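Hypothetical membrane protein (Corynebacterium glutamicum, PDB 6JSA) probably takes part in heme uptake, binding heme in this C-terminal HtaA domain through an iron-ligating tyrosine and passing it along the corynebacterial uptake machinery. Local coordinates at residues T6-Q11 with G59-P64; S25-S30 with T70-I75; A96-S101 with G111-G116. One frame throughout, in Å; residues are numbered along the deposited sequence. Where two conformers were deposited one is given.

Interaction 1. Residues T6-Q11 with G59-P64; sequences TQASAQ and GSINFP
Ala-8 is the first residue of 6-11 to reach the other segment. Its CB points into the fold and meets CG2 of Ile-61 at 3.5 Å. The same methyl lies 3.8 Å from CZ of Phe-63, so it touches both the branch of the isoleucine and the far end of the ring. Ile-61 offers CG2 because this methyl stands anti to its own backbone N, while CG1 is turned to the N side. The carbonyl of Ala-8 sits at the rim of the Phe-63 ring, near its plane, with O 3.8 Å from CE1. On its other side this oxygen accepts a bond from Gln-7, whose NE2 lies 3.0 Å from Ala-8 O at an N-H...O angle of 163°.

Ser-9 turns its side chain away from 59-64. Its backbone still borders the ring: CA is 3.8 Å from Phe-63 CE1, and its N lies in the ring plane at the edge.

No hydrogen bond joins the two segments. Each instead pairs with strand 42-53, and the antiparallel pairings of this beta-rich HtaA domain run on from strand to strand in a closed circuit. The contact is a buried one, made mostly by apolar side chains, with backbone atoms of 8-9 bordering the ring.

Ala-10 points inward again. Its CB meets the ring obliquely, 3.6 Å from Phe-63 CZ and 3.8 Å from Phe-63 CE2. The two alanine methyls thus share the CZ end of one ring. Phe-63 reaches them with CG anti to its carbonyl carbon (chi1 -60°). Phe-161 touches both Ala-10 and Ile-61, and Ile-85 also touches Ala-10.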
loop_
_atom_site.group_PDB
_atom_site.type_symbol
_atom_site.label_atom_id
_atom_site.label_comp_id
_atom_site.label_asym_id
_atom_site.label_seq_id
_atom_site.Cartn_x
_atom_site.Cartn_y
_atom_site.Cartn_z
ATOM N N THR A 6 19.393 0.165 -0.181
ATOM C CA THR A 6 20.061 0.220 1.124
ATOM C C THR A 6 19.001 0.423 2.205
ATOM O O THR A 6 18.712 -0.491 2.984
ATOM C CB THR A 6 21.127 1.316 1.117
ATOM O OG1 THR A 6 22.046 1.076 0.037
ATOM C CG2 THR A 6 21.887 1.316 2.435
ATOM N N GLN A 7 18.398 1.612 2.244
ATOM C CA GLN A 7 17.297 1.914 3.147
ATOM C C GLN A 7 16.172 2.529 2.337
ATOM O O GLN A 7 16.406 3.463 1.565
ATOM C CB GLN A 7 17.715 2.937 4.202
ATOM C CG GLN A 7 16.586 3.334 5.134
ATOM C CD GLN A 7 16.210 2.204 6.073
ATOM O OE1 GLN A 7 17.022 1.806 6.905
ATOM N NE2 GLN A 7 15.004 1.659 5.925
ATOM N N ALA A 8 14.952 2.033 2.534
ATOM C CA ALA A 8 13.776 2.627 1.919
ATOM C C ALA A 8 12.745 2.959 2.986
ATOM O O ALA A 8 12.697 2.352 4.062
ATOM C CB ALA A 8 13.122 1.694 0.897
ATOM N N SER A 9 11.917 3.939 2.663
ATOM C CA SER A 9 10.760 4.275 3.471
ATOM C C SER A 9 9.622 4.632 2.531
ATOM O O SER A 9 9.841 5.111 1.415
ATOM C CB SER A 9 11.038 5.451 4.412
ATOM O OG SER A 9 11.267 6.629 3.671
ATOM N N ALA A 10 8.402 4.360 2.971
ATOM C CA ALA A 10 7.229 4.711 2.193
ATOM C C ALA A 10 6.164 5.232 3.137
ATOM O O ALA A 10 6.124 4.877 4.322
ATOM C CB ALA A 10 6.690 3.537 1.366
ATOM N N GLN A 11 5.289 6.067 2.583
ATOM C CA GLN A 11 4.189 6.676 3.312
ATOM C C GLN A 11 2.926 6.477 2.492
ATOM O O GLN A 11 2.881 6.853 1.312
ATOM C CB GLN A 11 4.451 8.166 3.545
ATOM C CG GLN A 11 5.775 8.452 4.262
ATOM C CD GLN A 11 6.985 8.412 3.326
ATOM O OE1 GLN A 11 6.926 8.897 2.195
ATOM N NE2 GLN A 11 8.079 7.819 3.794
ATOM N N GLY A 59 11.987 -0.990 -11.073
ATOM C CA GLY A 59 12.398 -1.327 -9.724
ATOM C C GLY A 59 11.277 -1.985 -8.957
ATOM O O GLY A 59 10.113 -1.988 -9.377
ATOM N N SER A 60 11.663 -2.555 -7.820
ATOM C CA SER A 60 10.743 -3.063 -6.814
ATOM C C SER A 60 11.314 -2.703 -5.457
ATOM O O SER A 60 12.474 -3.017 -5.170
ATOM C CB SER A 60 10.592 -4.580 -6.909
ATOM O OG SER A 60 9.521 -4.916 -7.759
ATOM N N ILE A 61 10.499 -2.047 -4.639
ATOM C CA ILE A 61 10.866 -1.626 -3.294
ATOM C C ILE A 61 9.952 -2.395 -2.345
ATOM O O ILE A 61 8.725 -2.224 -2.385
ATOM C CB ILE A 61 10.679 -0.110 -3.105
ATOM C CG1 ILE A 61 11.139 0.685 -4.339
ATOM C CG2 ILE A 61 11.383 0.350 -1.834
ATOM C CD1 ILE A 61 12.620 0.659 -4.558
ATOM N N ASN A 62 10.535 -3.247 -1.504
ATOM C CA ASN A 62 9.779 -4.178 -0.675
ATOM C C ASN A 62 9.770 -3.751 0.786
ATOM O O ASN A 62 10.802 -3.343 1.331
ATOM C CB ASN A 62 10.389 -5.579 -0.743
ATOM C CG ASN A 62 10.212 -6.219 -2.088
ATOM O OD1 ASN A 62 9.125 -6.695 -2.417
ATOM N ND2 ASN A 62 11.279 -6.254 -2.874
ATOM N N PHE A 63 8.609 -3.892 1.428
ATOM C CA PHE A 63 8.482 -3.549 2.836
ATOM C C PHE A 63 7.838 -4.685 3.614
ATOM O O PHE A 63 6.882 -5.302 3.129
ATOM C CB PHE A 63 7.626 -2.288 3.006
ATOM C CG PHE A 63 8.208 -1.090 2.320
ATOM C CD1 PHE A 63 9.129 -0.290 2.975
ATOM C CD2 PHE A 63 7.871 -0.784 1.007
ATOM C CE1 PHE A 63 9.693 0.804 2.348
ATOM C CE2 PHE A 63 8.438 0.308 0.375
ATOM C CZ PHE A 63 9.346 1.101 1.050
ATOM N N PRO A 64 8.320 -4.971 4.818
ATOM C CA PRO A 64 7.616 -5.895 5.710
ATOM C C PRO A 64 6.527 -5.129 6.456
ATOM O O PRO A 64 6.374 -3.915 6.313
ATOM C CB PRO A 64 8.724 -6.314 6.672
ATOM C CG PRO A 64 9.481 -5.028 6.850
ATOM C CD PRO A 64 9.481 -4.356 5.490
#

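Interaction 2. Residues S25-S30 with T70-I75; sequences SIANGS and TGHGGI. With HEM (protoporphyrin IX containing Fe), chain B.
The imidazole of His-72 is held between heme and Ala-27, lying flat on the porphyrin without ligating its iron. CG stands anti to the carbonyl carbon (chi1 -62°), which lays the ring against the heme. Heme C3B lies over the centre of one ring face. Ala-27 CA covers the opposite face, offset toward the rim, in a CH-pi contact 3.8 Å from the ring centroid. The closest atoms to the porphyrin are His-72 CE1 and heme C2B, at 3.3 Å. The backbone of His-72 is tied to the other segment: N donates to Ala-27 O at 2.9 Å (177°).

Further along, Ser-30 and Thr-70 form an antiparallel hydrogen-bonded pair. A water bonds Thr-70 OG1. Just before Ser-30, Gly-29 CA makes a CA-H...O contact with Thr-70 O at 3.1 Å. Ile-26 extends over the heme margin, with CG2 3.8 Å from heme CMA and CD1 beside the propionate oxygen O2A.

His-72 NE2 is hydrogen-bonded to Tyr-21 OH, the axial ligand of the iron. It is thus a second-shell residue and probably helps to position the ligand. A tyrosine ligand supported by a neighbouring histidine is also found in the bacterial heme carrier HasA.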
loop_
_atom_site.group_PDB
_atom_site.type_symbol
_atom_site.label_atom_id
_atom_site.label_comp_id
_atom_site.label_asym_id
_atom_site.label_seq_id
_atom_site.Cartn_x
_atom_site.Cartn_y
_atom_site.Cartn_z
ATOM N N SER A 25 -18.006 6.772 14.013
ATOM C CA SER A 25 -19.113 6.297 14.833
ATOM C C SER A 25 -20.014 5.297 14.124
ATOM O O SER A 25 -20.994 4.840 14.725
ATOM C CB SER A 25 -19.939 7.481 15.350
ATOM O OG SER A 25 -20.373 8.301 14.280
ATOM N N ILE A 26 -19.715 4.945 12.874
ATOM C CA ILE A 26 -20.467 3.911 12.168
ATOM C C ILE A 26 -19.730 2.578 12.277
ATOM O O ILE A 26 -20.287 1.579 12.746
ATOM C CB ILE A 26 -20.739 4.317 10.707
ATOM C CG1 ILE A 26 -21.698 5.514 10.680
ATOM C CG2 ILE A 26 -21.274 3.128 9.918
ATOM C CD1 ILE A 26 -21.874 6.156 9.319
ATOM N N ALA A 27 -18.468 2.547 11.859
ATOM C CA ALA A 27 -17.695 1.318 12.005
ATOM C C ALA A 27 -17.329 1.047 13.457
ATOM O O ALA A 27 -17.205 -0.118 13.845
ATOM C CB ALA A 27 -16.431 1.377 11.148
ATOM N N ASN A 28 -17.140 2.097 14.258
ATOM C CA ASN A 28 -16.679 1.967 15.646
ATOM C C ASN A 28 -15.493 1.014 15.737
ATOM O O ASN A 28 -15.444 0.113 16.578
ATOM C CB ASN A 28 -17.813 1.559 16.587
ATOM C CG ASN A 28 -18.961 2.534 16.549
ATOM O OD1 ASN A 28 -20.034 2.230 16.022
ATOM N ND2 ASN A 28 -18.738 3.728 17.087
ATOM N N GLY A 29 -14.540 1.217 14.832
ATOM C CA GLY A 29 -13.421 0.316 14.671
ATOM C C GLY A 29 -12.088 0.933 15.022
ATOM O O GLY A 29 -12.005 1.976 15.680
ATOM N N SER A 30 -11.029 0.286 14.564
ATOM C CA SER A 30 -9.663 0.697 14.861
ATOM C C SER A 30 -8.748 -0.071 13.918
ATOM O O SER A 30 -9.202 -0.833 13.061
ATOM C CB SER A 30 -9.317 0.387 16.316
ATOM O OG SER A 30 -9.433 -1.004 16.548
ATOM N N THR A 70 -10.191 -3.305 11.800
ATOM C CA THR A 70 -11.378 -3.994 12.296
ATOM C C THR A 70 -12.503 -2.992 12.498
ATOM O O THR A 70 -12.274 -1.794 12.675
ATOM C CB THR A 70 -11.109 -4.729 13.612
ATOM O OG1 THR A 70 -10.634 -3.797 14.587
ATOM C CG2 THR A 70 -10.088 -5.837 13.417
ATOM N N GLY A 71 -13.730 -3.504 12.469
ATOM C CA GLY A 71 -14.904 -2.668 12.662
ATOM C C GLY A 71 -16.142 -3.534 12.721
ATOM O O GLY A 71 -16.098 -4.739 12.447
ATOM N N HIS A 72 -17.257 -2.901 13.082
ATOM C CA HIS A 72 -18.560 -3.569 13.100
ATOM C C HIS A 72 -18.524 -4.863 13.914
ATOM O O HIS A 72 -18.961 -5.925 13.462
ATOM C CB HIS A 72 -19.063 -3.818 11.680
ATOM C CG HIS A 72 -19.289 -2.566 10.895
ATOM N ND1 HIS A 72 -20.391 -1.759 11.086
ATOM C CD2 HIS A 72 -18.551 -1.975 9.927
ATOM C CE1 HIS A 72 -20.329 -0.733 10.255
ATOM N NE2 HIS A 72 -19.221 -0.839 9.544
ATOM N N GLY A 73 -17.963 -4.777 15.118
ATOM C CA GLY A 73 -17.912 -5.939 15.990
ATOM C C GLY A 73 -17.140 -7.110 15.421
ATOM O O GLY A 73 -17.420 -8.260 15.778
ATOM N N GLY A 74 -16.174 -6.850 14.545
ATOM C CA GLY A 74 -15.378 -7.895 13.943
ATOM C C GLY A 74 -15.844 -8.349 12.576
ATOM O O GLY A 74 -15.145 -9.147 11.936
ATOM N N ILE A 75 -17.006 -7.882 12.112
ATOM C CA ILE A 75 -17.440 -8.217 10.760
ATOM C C ILE A 75 -16.450 -7.676 9.739
ATOM O O ILE A 75 -16.064 -8.374 8.792
ATOM C CB ILE A 75 -18.868 -7.704 10.503
ATOM C CG1 ILE A 75 -19.883 -8.505 11.320
ATOM C CG2 ILE A 75 -19.194 -7.793 9.018
ATOM C CD1 ILE A 75 -20.072 -9.913 10.832
HETATM C CHA HEM B . -18.792 2.723 4.346
HETATM C CHB HEM B . -22.045 0.101 6.777
HETATM C CHC HEM B . -19.047 -3.697 6.671
HETATM C CHD HEM B . -15.972 -1.197 3.910
HETATM C C1A HEM B . -19.917 2.354 5.043
HETATM C C2A HEM B . -21.021 3.230 5.387
HETATM C C3A HEM B . -21.926 2.516 6.060
HETATM C C4A HEM B . -21.424 1.154 6.144
HETATM C CMA HEM B . -23.269 3.017 6.649
HETATM C CAA HEM B . -21.059 4.732 5.069
HETATM C CBA HEM B . -20.157 5.389 6.121
HETATM C CGA HEM B . -20.011 6.871 5.893
HETATM O O1A HEM B . -20.259 7.345 4.760
HETATM O O2A HEM B . -19.623 7.584 6.849
HETATM C C1B HEM B . -21.498 -1.139 7.017
HETATM C C2B HEM B . -22.062 -2.178 7.854
HETATM C C3B HEM B . -21.236 -3.236 7.821
HETATM C C4B HEM B . -20.121 -2.882 6.963
HETATM C CMB HEM B . -23.394 -2.017 8.606
HETATM C CAB HEM B . -21.329 -4.611 8.523
HETATM C CBB HEM B . -22.257 -4.969 9.419
HETATM C C1C HEM B . -17.964 -3.370 5.884
HETATM C C2C HEM B . -16.907 -4.280 5.496
HETATM C C3C HEM B . -16.034 -3.591 4.757
HETATM C C4C HEM B . -16.534 -2.231 4.622
HETATM C CMC HEM B . -16.804 -5.762 5.913
HETATM C CAC HEM B . -14.744 -4.173 4.133
HETATM C CBC HEM B . -13.598 -3.472 4.143
HETATM C C1D HEM B . -16.487 0.069 3.773
HETATM C C2D HEM B . -15.885 1.130 3.004
HETATM C C3D HEM B . -16.654 2.211 3.121
HETATM C C4D HEM B . -17.769 1.876 3.982
HETATM C CMD HEM B . -14.585 0.998 2.194
HETATM C CAD HEM B . -16.397 3.595 2.489
HETATM C CBD HEM B . -15.658 4.445 3.532
HETATM C CGD HEM B . -15.286 5.776 2.930
HETATM O O1D HEM B . -16.130 6.706 2.934
HETATM O O2D HEM B . -14.135 5.909 2.444
HETATM N NA HEM B . -20.192 1.088 5.520
HETATM N NB HEM B . -20.306 -1.598 6.497
HETATM N NC HEM B . -17.709 -2.125 5.329
HETATM N ND HEM B . -17.642 0.552 4.363
HETATM FE FE HEM B . -18.818 -0.439 5.688
HETATM O O HOH W 1 -7.900 -3.496 14.831
#

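Interaction 3. Residues A96-S101 with G111-G116; sequences ADVVSS and GRTVVG
Strands 96-101 and 113-116 run at right angles to each other; the chain turns a corner at Arg-112, and the two strands pair antiparallel where they meet. Ala-96 and Thr-113 form the hydrogen-bonded pair: Ala-96 N gives to Thr-113 O, and Thr-113 N to Ala-96 O. Asp-97 and Arg-112 follow as the non-hydrogen-bonded pair. Just before the corner in the chain, Gly-111 O accepts a bond from Val-98 N at 3.1 Å.

Asp-97 and Arg-112 point to the same face and form a salt bridge. Arg-112 NH1 donates to Asp-97 OD1 at 2.9 Å, with an N-H...O angle of 156°. The carboxylate is at the guanidinium edge, but NH1 approaches OD1 from above the carboxylate plane. The two planes are turned 80° apart, so this is a single bond and not a two-pronged pair. Arg-112 runs extended from CG to NE, and the turn at chi4 (81°) brings NH1 to the acid. Its CB is 3.3 Å from OD1 of Asp-97.

The other face is mainly apolar. Val-115 CG2 meets Val-98 CG2 at 3.8 Å and Ala-96 CB at 4.0 Å. The methyl of Thr-113, CG2, adds to this cluster, 4.1 Å from Val-98 CG2, while its OG1 bonds Ser-141 OG. Val-115 and Gly-116 both face Leu-94 in a classic beta bulge.

The ion pair is part of a wider polar network. Asp-97 OD2 accepts from Asn-82 ND2, Arg-112 NH1 also gives to Asn-82 O, and Arg-112 NH2 forms a salt bridge with Glu-84 OE1. The two acids share the arginine's charge, which probably helps keep both ionised.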
loop_
_atom_site.group_PDB
_atom_site.type_symbol
_atom_site.label_atom_id
_atom_site.label_comp_id
_atom_site.label_asym_id
_atom_site.label_seq_id
_atom_site.Cartn_x
_atom_site.Cartn_y
_atom_site.Cartn_z
ATOM N N ALA A 96 0.385 -6.186 -2.427
ATOM C CA ALA A 96 0.353 -6.532 -1.013
ATOM C C ALA A 96 -0.327 -7.882 -0.853
ATOM O O ALA A 96 -1.020 -8.357 -1.756
ATOM C CB ALA A 96 -0.381 -5.468 -0.195
ATOM N N ASP A 97 -0.109 -8.498 0.308
ATOM C CA ASP A 97 -0.868 -9.666 0.734
ATOM C C ASP A 97 -2.112 -9.172 1.459
ATOM O O ASP A 97 -2.011 -8.376 2.399
ATOM C CB ASP A 97 -0.052 -10.509 1.716
ATOM C CG ASP A 97 1.305 -10.921 1.167
ATOM O OD1 ASP A 97 1.479 -10.929 -0.069
ATOM O OD2 ASP A 97 2.193 -11.248 1.986
ATOM N N VAL A 98 -3.289 -9.617 1.021
ATOM C CA VAL A 98 -4.547 -9.071 1.527
ATOM C C VAL A 98 -5.494 -10.191 1.930
ATOM O O VAL A 98 -5.746 -11.111 1.145
ATOM C CB VAL A 98 -5.233 -8.154 0.494
ATOM C CG1 VAL A 98 -6.552 -7.598 1.058
ATOM C CG2 VAL A 98 -4.301 -7.027 0.084
ATOM N N VAL A 99 -6.042 -10.087 3.143
ATOM C CA VAL A 99 -7.138 -10.930 3.619
ATOM C C VAL A 99 -8.238 -9.997 4.105
ATOM O O VAL A 99 -7.963 -9.064 4.864
ATOM C CB VAL A 99 -6.694 -11.849 4.775
ATOM C CG1 VAL A 99 -7.846 -12.741 5.222
ATOM C CG2 VAL A 99 -5.473 -12.664 4.375
ATOM N N SER A 100 -9.474 -10.216 3.655
ATOM C CA SER A 100 -10.534 -9.301 4.054
ATOM C C SER A 100 -11.858 -10.038 4.125
ATOM O O SER A 100 -12.056 -11.058 3.468
ATOM C CB SER A 100 -10.652 -8.133 3.075
ATOM O OG SER A 100 -11.340 -7.057 3.658
ATOM N N SER A 101 -12.778 -9.483 4.910
ATOM C CA SER A 101 -14.117 -10.035 5.074
ATOM C C SER A 101 -15.168 -9.187 4.366
ATOM O O SER A 101 -15.013 -7.974 4.216
ATOM C CB SER A 101 -14.476 -10.131 6.554
ATOM O OG SER A 101 -13.750 -11.175 7.175
ATOM N N GLY A 111 -4.441 -13.520 -1.265
ATOM C CA GLY A 111 -3.056 -13.798 -1.535
ATOM C C GLY A 111 -2.288 -12.512 -1.808
ATOM O O GLY A 111 -2.679 -11.406 -1.419
ATOM N N ARG A 112 -1.176 -12.679 -2.510
ATOM C CA ARG A 112 -0.371 -11.548 -2.934
ATOM C C ARG A 112 -0.959 -11.011 -4.231
ATOM O O ARG A 112 -1.053 -11.741 -5.224
ATOM C CB ARG A 112 1.082 -11.973 -3.125
ATOM C CG ARG A 112 1.999 -10.801 -3.339
ATOM C CD ARG A 112 3.419 -11.090 -2.881
ATOM N NE ARG A 112 4.221 -9.872 -2.949
ATOM C CZ ARG A 112 4.212 -8.922 -2.017
ATOM N NH1 ARG A 112 3.452 -9.049 -0.932
ATOM N NH2 ARG A 112 4.950 -7.834 -2.170
ATOM N N THR A 113 -1.377 -9.747 -4.220
ATOM C CA THR A 113 -2.205 -9.223 -5.296
ATOM C C THR A 113 -1.854 -7.765 -5.559
ATOM O O THR A 113 -1.387 -7.051 -4.671
ATOM C CB THR A 113 -3.693 -9.354 -4.929
ATOM O OG1 THR A 113 -4.501 -9.020 -6.059
ATOM C CG2 THR A 113 -4.058 -8.438 -3.757
ATOM N N VAL A 114 -2.093 -7.323 -6.791
ATOM C CA VAL A 114 -2.019 -5.896 -7.081
ATOM C C VAL A 114 -3.229 -5.218 -6.451
ATOM O O VAL A 114 -4.373 -5.510 -6.814
ATOM C CB VAL A 114 -1.950 -5.647 -8.594
ATOM C CG1 VAL A 114 -1.973 -4.154 -8.893
ATOM C CG2 VAL A 114 -0.706 -6.299 -9.171
ATOM N N VAL A 115 -2.980 -4.331 -5.486
ATOM C CA VAL A 115 -4.044 -3.564 -4.836
ATOM C C VAL A 115 -4.406 -2.330 -5.652
ATOM O O VAL A 115 -5.555 -1.877 -5.628
ATOM C CB VAL A 115 -3.603 -3.193 -3.407
ATOM C CG1 VAL A 115 -4.571 -2.219 -2.749
ATOM C CG2 VAL A 115 -3.480 -4.437 -2.563
ATOM N N GLY A 116 -3.445 -1.762 -6.373
ATOM C CA GLY A 116 -3.714 -0.607 -7.205
ATOM C C GLY A 116 -2.643 -0.399 -8.244
ATOM O O GLY A 116 -1.507 -0.866 -8.103
#

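In the fold
From the N terminus, interaction 1 packs strand 3-12 against strand 58-62 and closes a loop of 47 residues. Segment 25-30 lies within that loop, but its partner 70-75 lies beyond it, so interactions 1 and 2 cross. Interaction 2 joins the loop after helix 16-23 to strand 66-71. Interaction 3 follows both in series, closing a short loop of nine residues between strands 91-101 and 113-125. Interactions 1 and 2 lie on opposite sides of the chain centre, with centres about 30 Å apart. Strand 96-101 spans part of this distance: Ser-101 CB touches Ile-75 O of interaction 2 at 3.3 Å. Glu-84 links interactions 1 and 3, bonding Ser-60 and Arg-112.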